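Local coordinates for imidazolonepropionase (Unidentified, PDB 2Q09), which hydrolyses a carbon-nitrogen bond of imidazolone-5-propanoate to give N-formimidoyl-L-glutamate, the third step of histidine degradation, at residues V8-T13 and P29-V34; K62-G67 and G365-G370. One frame throughout, in Å; residues are numbered along the deposited sequence.

Contact 1. Residues V8-T13 and P29-V34; sequences VWLNVT and PHALGV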
ATOM      1  N   VAL A   8      25.586  14.660   0.244  1.00 40.07           N
ATOM      2  CA  VAL A   8      24.979  15.685  -0.598  1.00 38.40           C
ATOM      3  C   VAL A   8      24.869  15.253  -2.055  1.00 37.10           C
ATOM      4  O   VAL A   8      25.815  14.719  -2.635  1.00 36.61           O
ATOM      5  CB  VAL A   8      25.775  17.018  -0.551  1.00 38.49           C
ATOM      6  CG1 VAL A   8      25.206  18.001  -1.577  1.00 37.92           C
ATOM      7  CG2 VAL A   8      25.707  17.621   0.834  1.00 37.46           C
ATOM      8  N   TRP A   9      23.690  15.473  -2.622  1.00 35.63           N
ATOM      9  CA  TRP A   9      23.412  15.155  -4.011  1.00 35.31           C
ATOM     10  C   TRP A   9      23.352  16.481  -4.754  1.00 34.50           C
ATOM     11  O   TRP A   9      22.442  17.281  -4.537  1.00 34.21           O
ATOM     12  CB  TRP A   9      22.074  14.414  -4.132  1.00 35.21           C
ATOM     13  CG  TRP A   9      22.180  12.973  -3.788  1.00 34.36           C
ATOM     14  CD1 TRP A   9      22.292  11.930  -4.660  1.00 34.09           C
ATOM     15  CD2 TRP A   9      22.267  12.412  -2.476  1.00 33.98           C
ATOM     16  NE1 TRP A   9      22.451  10.752  -3.972  1.00 33.87           N
ATOM     17  CE2 TRP A   9      22.442  11.021  -2.625  1.00 33.39           C
ATOM     18  CE3 TRP A   9      22.224  12.950  -1.183  1.00 34.42           C
ATOM     19  CZ2 TRP A   9      22.567  10.157  -1.533  1.00 34.38           C
ATOM     20  CZ3 TRP A   9      22.348  12.089  -0.095  1.00 34.33           C
ATOM     21  CH2 TRP A   9      22.521  10.713  -0.280  1.00 33.83           C
ATOM     22  N   LEU A  10      24.331  16.719  -5.617  1.00 34.21           N
ATOM     23  CA  LEU A  10      24.380  17.962  -6.374  1.00 33.50           C
ATOM     24  C   LEU A  10      23.643  17.875  -7.703  1.00 33.86           C
ATOM     25  O   LEU A  10      23.527  16.804  -8.302  1.00 33.20           O
ATOM     26  CB  LEU A  10      25.834  18.362  -6.639  1.00 33.96           C
ATOM     27  CG  LEU A  10      26.707  18.739  -5.438  1.00 33.96           C
ATOM     28  CD1 LEU A  10      28.149  18.900  -5.890  1.00 35.37           C
ATOM     29  CD2 LEU A  10      26.191  20.026  -4.805  1.00 33.69           C
ATOM     30  N   ASN A  11      23.162  19.026  -8.157  1.00 32.80           N
ATOM     31  CA  ASN A  11      22.453  19.147  -9.417  1.00 32.32           C
ATOM     32  C   ASN A  11      21.309  18.164  -9.638  1.00 30.27           C
ATOM     33  O   ASN A  11      21.304  17.424 -10.617  1.00 29.07           O
ATOM     34  CB  ASN A  11      23.446  19.049 -10.580  1.00 33.12           C
ATOM     35  CG  ASN A  11      24.491  20.150 -10.540  1.00 37.83           C
ATOM     36  OD1 ASN A  11      24.158  21.329 -10.459  1.00 38.28           O
ATOM     37  ND2 ASN A  11      25.762  19.770 -10.593  1.00 38.48           N
ATOM     38  N   VAL A  12      20.351  18.153  -8.723  1.00 30.26           N
ATOM     39  CA  VAL A  12      19.185  17.295  -8.877  1.00 29.84           C
ATOM     40  C   VAL A  12      18.011  18.189  -9.265  1.00 28.89           C
ATOM     41  O   VAL A  12      17.897  19.311  -8.770  1.00 27.95           O
ATOM     42  CB  VAL A  12      18.818  16.557  -7.570  1.00 30.35           C
ATOM     43  CG1 VAL A  12      19.879  15.523  -7.235  1.00 31.23           C
ATOM     44  CG2 VAL A  12      18.644  17.544  -6.442  1.00 32.15           C
ATOM     45  N   THR A  13      17.165  17.708 -10.172  1.00 27.12           N
ATOM     46  CA  THR A  13      15.973  18.447 -10.587  1.00 26.31           C
ATOM     47  C   THR A  13      14.859  17.809  -9.763  1.00 25.85           C
ATOM     48  O   THR A  13      14.284  16.794 -10.148  1.00 24.34           O
ATOM     49  CB  THR A  13      15.686  18.256 -12.082  1.00 25.95           C
ATOM     50  OG1 THR A  13      16.828  18.675 -12.840  1.00 28.37           O
ATOM     51  CG2 THR A  13      14.470  19.078 -12.495  1.00 25.87           C
ATOM     52  N   PRO A  29      17.175  23.148 -10.706  1.00 29.36           N
ATOM     53  CA  PRO A  29      18.182  22.267 -10.107  1.00 29.56           C
ATOM     54  C   PRO A  29      18.537  22.690  -8.680  1.00 30.71           C
ATOM     55  O   PRO A  29      18.699  23.880  -8.390  1.00 30.43           O
ATOM     56  CB  PRO A  29      19.359  22.400 -11.064  1.00 29.23           C
ATOM     57  CG  PRO A  29      18.683  22.590 -12.382  1.00 29.19           C
ATOM     58  CD  PRO A  29      17.589  23.582 -12.050  1.00 29.18           C
ATOM     59  N   HIS A  30      18.642  21.710  -7.789  1.00 29.96           N
ATOM     60  CA  HIS A  30      18.965  21.960  -6.390  1.00 30.16           C
ATOM     61  C   HIS A  30      20.067  21.039  -5.897  1.00 31.32           C
ATOM     62  O   HIS A  30      20.556  20.176  -6.619  1.00 32.51           O
ATOM     63  CB  HIS A  30      17.743  21.717  -5.496  1.00 31.70           C
ATOM     64  CG  HIS A  30      16.820  22.890  -5.379  1.00 31.98           C
ATOM     65  ND1 HIS A  30      16.224  23.485  -6.470  1.00 33.49           N
ATOM     66  CD2 HIS A  30      16.372  23.561  -4.292  1.00 31.20           C
ATOM     67  CE1 HIS A  30      15.448  24.474  -6.058  1.00 32.97           C
ATOM     68  NE2 HIS A  30      15.521  24.540  -4.742  1.00 32.54           N
ATOM     69  N   ALA A  31      20.434  21.240  -4.637  1.00 31.66           N
ATOM     70  CA  ALA A  31      21.430  20.428  -3.959  1.00 32.27           C
ATOM     71  C   ALA A  31      20.654  19.836  -2.792  1.00 31.73           C
ATOM     72  O   ALA A  31      19.992  20.568  -2.057  1.00 33.03           O
ATOM     73  CB  ALA A  31      22.574  21.296  -3.448  1.00 32.19           C
ATOM     74  N   LEU A  32      20.707  18.521  -2.631  1.00 32.10           N
ATOM     75  CA  LEU A  32      19.986  17.874  -1.540  1.00 31.95           C
ATOM     76  C   LEU A  32      20.971  17.251  -0.557  1.00 32.08           C
ATOM     77  O   LEU A  32      21.742  16.364  -0.916  1.00 32.23           O
ATOM     78  CB  LEU A  32      19.036  16.805  -2.098  1.00 32.82           C
ATOM     79  CG  LEU A  32      18.023  16.175  -1.133  1.00 32.78           C
ATOM     80  CD1 LEU A  32      17.038  15.324  -1.918  1.00 33.58           C
ATOM     81  CD2 LEU A  32      18.744  15.333  -0.090  1.00 32.27           C
ATOM     82  N   GLY A  33      20.940  17.729   0.684  1.00 32.64           N
ATOM     83  CA  GLY A  33      21.837  17.214   1.703  1.00 32.66           C
ATOM     84  C   GLY A  33      21.068  16.474   2.778  1.00 32.60           C
ATOM     85  O   GLY A  33      19.960  16.866   3.139  1.00 33.22           O
ATOM     86  N   VAL A  34      21.638  15.392   3.288  1.00 32.84           N
ATOM     87  CA  VAL A  34      20.949  14.634   4.315  1.00 34.24           C
ATOM     88  C   VAL A  34      21.737  14.602   5.615  1.00 35.24           C
ATOM     89  O   VAL A  34      22.966  14.643   5.619  1.00 35.98           O
ATOM     90  CB  VAL A  34      20.672  13.180   3.848  1.00 33.92           C
ATOM     91  CG1 VAL A  34      19.945  13.197   2.510  1.00 32.51           C
ATOM     92  CG2 VAL A  34      21.963  12.394   3.749  1.00 33.23           C
TER
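Residues 8-10 and 30-34 run antiparallel, their axes 4.5 Å apart at closest approach and at an angle of 169°, and a G1 beta bulge at Asn11 and Val12, both opposite His30, shifts the register by one. Trp9 and Leu32 form a hydrogen-bonded pair, with Trp9 N to Leu32 O at 2.7 Å; beyond the bulge Val12 and His30 form another, with His30 N to Val12 O also at 2.7 Å. The bulge is where the chain turns a corner, so strand 7-10 stays in the small N-terminal sheet while 12-14 joins strand 63-73. The indole of Trp9 lies on the same side as Leu32 and Val12. Its six-membered ring presents an edge to the Leu32 carbonyl, CE3 standing 3.5 Å from Leu32 O, and CZ3 reaches obliquely to Val34 CG1 at 3.7 Å. Phe375 meets the indole edge-to-face and also touches Leu32 and Val34. On the other side of the sheet Leu10 CD2 packs on Ala31 CB. At the corner ND2 of Asn11 hydrogen-bonds to OD1 of Asp58, and beyond it Thr13 OG1 to Gly61 O. With chi1 at -69°, Val12 places CG2 between its own N and carbonyl carbon, where it rests 3.3 Å from His30 O.

Contact 2. Residues K62-G67 and G365-G370; sequences KLVTPG and GQLRVG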
ATOM      1  N   LYS A  62      19.735  15.144 -13.154  1.00 27.39           N
ATOM      2  CA  LYS A  62      18.750  14.055 -13.159  1.00 26.33           C
ATOM      3  C   LYS A  62      17.573  14.371 -12.246  1.00 24.38           C
ATOM      4  O   LYS A  62      17.720  14.984 -11.188  1.00 22.78           O
ATOM      5  CB  LYS A  62      19.345  12.730 -12.670  1.00 28.19           C
ATOM      6  CG  LYS A  62      20.643  12.282 -13.301  1.00 32.69           C
ATOM      7  CD  LYS A  62      20.477  11.669 -14.673  1.00 35.15           C
ATOM      8  CE  LYS A  62      21.653  10.731 -14.957  1.00 36.26           C
ATOM      9  NZ  LYS A  62      22.962  11.363 -14.668  1.00 35.91           N
ATOM     10  N   LEU A  63      16.403  13.908 -12.658  1.00 24.47           N
ATOM     11  CA  LEU A  63      15.176  14.097 -11.903  1.00 23.01           C
ATOM     12  C   LEU A  63      15.213  13.317 -10.583  1.00 22.83           C
ATOM     13  O   LEU A  63      15.646  12.160 -10.546  1.00 23.05           O
ATOM     14  CB  LEU A  63      14.000  13.591 -12.736  1.00 22.56           C
ATOM     15  CG  LEU A  63      12.667  13.373 -12.025  1.00 22.43           C
ATOM     16  CD1 LEU A  63      12.032  14.723 -11.678  1.00 23.28           C
ATOM     17  CD2 LEU A  63      11.737  12.564 -12.958  1.00 21.54           C
ATOM     18  N   VAL A  64      14.752  13.944  -9.505  1.00 23.14           N
ATOM     19  CA  VAL A  64      14.692  13.266  -8.217  1.00 23.64           C
ATOM     20  C   VAL A  64      13.273  13.395  -7.676  1.00 23.80           C
ATOM     21  O   VAL A  64      12.637  14.436  -7.818  1.00 23.51           O
ATOM     22  CB  VAL A  64      15.715  13.850  -7.210  1.00 24.61           C
ATOM     23  CG1 VAL A  64      15.455  15.334  -6.987  1.00 25.71           C
ATOM     24  CG2 VAL A  64      15.631  13.101  -5.896  1.00 23.81           C
ATOM     25  N   THR A  65      12.775  12.326  -7.073  1.00 22.97           N
ATOM     26  CA  THR A  65      11.422  12.317  -6.523  1.00 21.15           C
ATOM     27  C   THR A  65      11.446  11.583  -5.186  1.00 20.33           C
ATOM     28  O   THR A  65      12.419  10.931  -4.838  1.00 22.33           O
ATOM     29  CB  THR A  65      10.427  11.533  -7.411  1.00 20.39           C
ATOM     30  OG1 THR A  65      10.720  10.134  -7.319  1.00 21.07           O
ATOM     31  CG2 THR A  65      10.551  11.958  -8.865  1.00 18.98           C
ATOM     32  N   PRO A  66      10.363  11.687  -4.416  1.00 19.42           N
ATOM     33  CA  PRO A  66      10.309  10.985  -3.128  1.00 20.64           C
ATOM     34  C   PRO A  66      10.238   9.495  -3.483  1.00 20.84           C
ATOM     35  O   PRO A  66       9.917   9.156  -4.634  1.00 20.88           O
ATOM     36  CB  PRO A  66       8.985  11.435  -2.538  1.00 19.78           C
ATOM     37  CG  PRO A  66       8.782  12.804  -3.123  1.00 19.86           C
ATOM     38  CD  PRO A  66       9.209  12.585  -4.573  1.00 20.48           C
ATOM     39  N   GLY A  67      10.567   8.615  -2.538  1.00 20.43           N
ATOM     40  CA  GLY A  67      10.499   7.192  -2.822  1.00 21.15           C
ATOM     41  C   GLY A  67       9.038   6.829  -2.991  1.00 20.40           C
ATOM     42  O   GLY A  67       8.183   7.438  -2.347  1.00 21.90           O
ATOM     43  N   GLY A 365       6.851  11.006   1.682  1.00 27.00           N
ATOM     44  CA  GLY A 365       6.046  11.429   0.554  1.00 25.51           C
ATOM     45  C   GLY A 365       6.338  12.761  -0.101  1.00 25.85           C
ATOM     46  O   GLY A 365       5.747  13.059  -1.147  1.00 25.23           O
ATOM     47  N   GLN A 366       7.223  13.562   0.492  1.00 24.58           N
ATOM     48  CA  GLN A 366       7.554  14.867  -0.079  1.00 25.70           C
ATOM     49  C   GLN A 366       9.028  15.192   0.117  1.00 24.34           C
ATOM     50  O   GLN A 366       9.645  14.749   1.082  1.00 24.94           O
ATOM     51  CB  GLN A 366       6.729  15.966   0.588  1.00 25.33           C
ATOM     52  CG  GLN A 366       5.228  15.751   0.554  1.00 24.88           C
ATOM     53  CD  GLN A 366       4.486  16.838   1.299  1.00 24.56           C
ATOM     54  OE1 GLN A 366       4.615  18.024   0.981  1.00 26.10           O
ATOM     55  NE2 GLN A 366       3.707  16.444   2.300  1.00 23.83           N
ATOM     56  N   LEU A 367       9.593  15.966  -0.804  1.00 25.08           N
ATOM     57  CA  LEU A 367      10.988  16.362  -0.688  1.00 25.39           C
ATOM     58  C   LEU A 367      10.996  17.700   0.047  1.00 26.92           C
ATOM     59  O   LEU A 367      11.076  18.770  -0.560  1.00 25.68           O
ATOM     60  CB  LEU A 367      11.649  16.501  -2.068  1.00 23.55           C
ATOM     61  CG  LEU A 367      11.715  15.250  -2.959  1.00 23.32           C
ATOM     62  CD1 LEU A 367      12.610  15.550  -4.157  1.00 22.27           C
ATOM     63  CD2 LEU A 367      12.272  14.063  -2.190  1.00 22.55           C
ATOM     64  N   ARG A 368      10.866  17.622   1.367  1.00 27.91           N
ATOM     65  CA  ARG A 368      10.873  18.799   2.224  1.00 30.04           C
ATOM     66  C   ARG A 368      11.914  18.642   3.315  1.00 30.19           C
ATOM     67  O   ARG A 368      12.156  17.542   3.806  1.00 28.93           O
ATOM     68  CB  ARG A 368       9.543  18.972   2.938  1.00 31.15           C
ATOM     69  CG  ARG A 368       8.332  19.236   2.101  1.00 34.02           C
ATOM     70  CD  ARG A 368       7.246  19.694   3.048  1.00 36.39           C
ATOM     71  NE  ARG A 368       5.979  19.962   2.390  1.00 38.26           N
ATOM     72  CZ  ARG A 368       5.169  20.953   2.734  1.00 39.49           C
ATOM     73  NH1 ARG A 368       5.511  21.768   3.724  1.00 41.08           N
ATOM     74  NH2 ARG A 368       4.022  21.128   2.100  1.00 39.57           N
ATOM     75  N   VAL A 369      12.500  19.759   3.725  1.00 30.57           N
ATOM     76  CA  VAL A 369      13.478  19.731   4.800  1.00 30.98           C
ATOM     77  C   VAL A 369      12.786  19.231   6.057  1.00 29.62           C
ATOM     78  O   VAL A 369      11.672  19.634   6.361  1.00 30.37           O
ATOM     79  CB  VAL A 369      14.063  21.138   5.045  1.00 31.86           C
ATOM     80  CG1 VAL A 369      14.615  21.247   6.463  1.00 34.47           C
ATOM     81  CG2 VAL A 369      15.158  21.408   4.033  1.00 31.69           C
ATOM     82  N   GLY A 370      13.443  18.332   6.775  1.00 30.64           N
ATOM     83  CA  GLY A 370      12.858  17.798   7.992  1.00 30.76           C
ATOM     84  C   GLY A 370      12.228  16.420   7.847  1.00 31.64           C
ATOM     85  O   GLY A 370      12.065  15.702   8.834  1.00 30.41           O
TER
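Leu367 points its side chain at Pro66 and Val64, and its two methyls part to different targets. CG stands 3.8 Å from CG of Pro66, the leucine side chain crossing the proline ring at about a right angle. CD2 reaches in beside the proline backbone, 3.8 Å from both N and CA of Pro66, while CD1 extends along the strand to Val64, 4.0 Å from its CG1 and 3.8 Å from its carbonyl O. Leu367 CG lies anti to its own carbonyl carbon (chi1 -61°), a torsion that carries the fork away from the loop backbone and onto the strand. Val64 meets it with CG1, set between N and C of its own backbone (chi1 59°). Beside the leucine, CG of Pro66 also rests 3.6 Å from Gly365 O and touches CA of Gln366, so the ring packs against the backbone just before the turn. Leu367 is the centre of an inverse gamma turn, and Gly365 has a backbone conformation in which a side chain would jam against the carbonyl O of the residue before. Phe375 and Pro14 also touch both Leu367 and Val64. With Leu367 cut back to an alanine, both methyls go, which is likely to open a gap between Pro66, Val64 and Phe375 and to cost the loop its main apolar hold on the strand. Within the loop, Gln366 OE1 accepts a hydrogen bond from Arg368 NE at 2.8 Å, from above its amide plane, and another from the backbone N of Ser19. The contact is plain apolar packing of a loop, between helix 352-357 and strand 375-378, against the start of strand 63-73, which leads into the amidohydrolase TIM barrel.

Contacts 1 and 2 lie in series along the chain, their centres about 10 Å apart, and strand 12-14 joins them. Thr13 of contact 1 pairs in parallel with the start of strand 63-73: Thr13 N lies 3.0 Å from Lys62 O, and Thr13 O lies 3.0 Å from Val64 N, both probable hydrogen bonds. Alongside, Val12 CB packs 3.6 Å from Val64 CG1, the methyl that also meets Leu367. Phe375, on strand 375-378, is shared by both. Neither contact lies at the active site; strand 63-73 continues from contact 2 to His72, which with His74, His242 and Asp317 binds the iron.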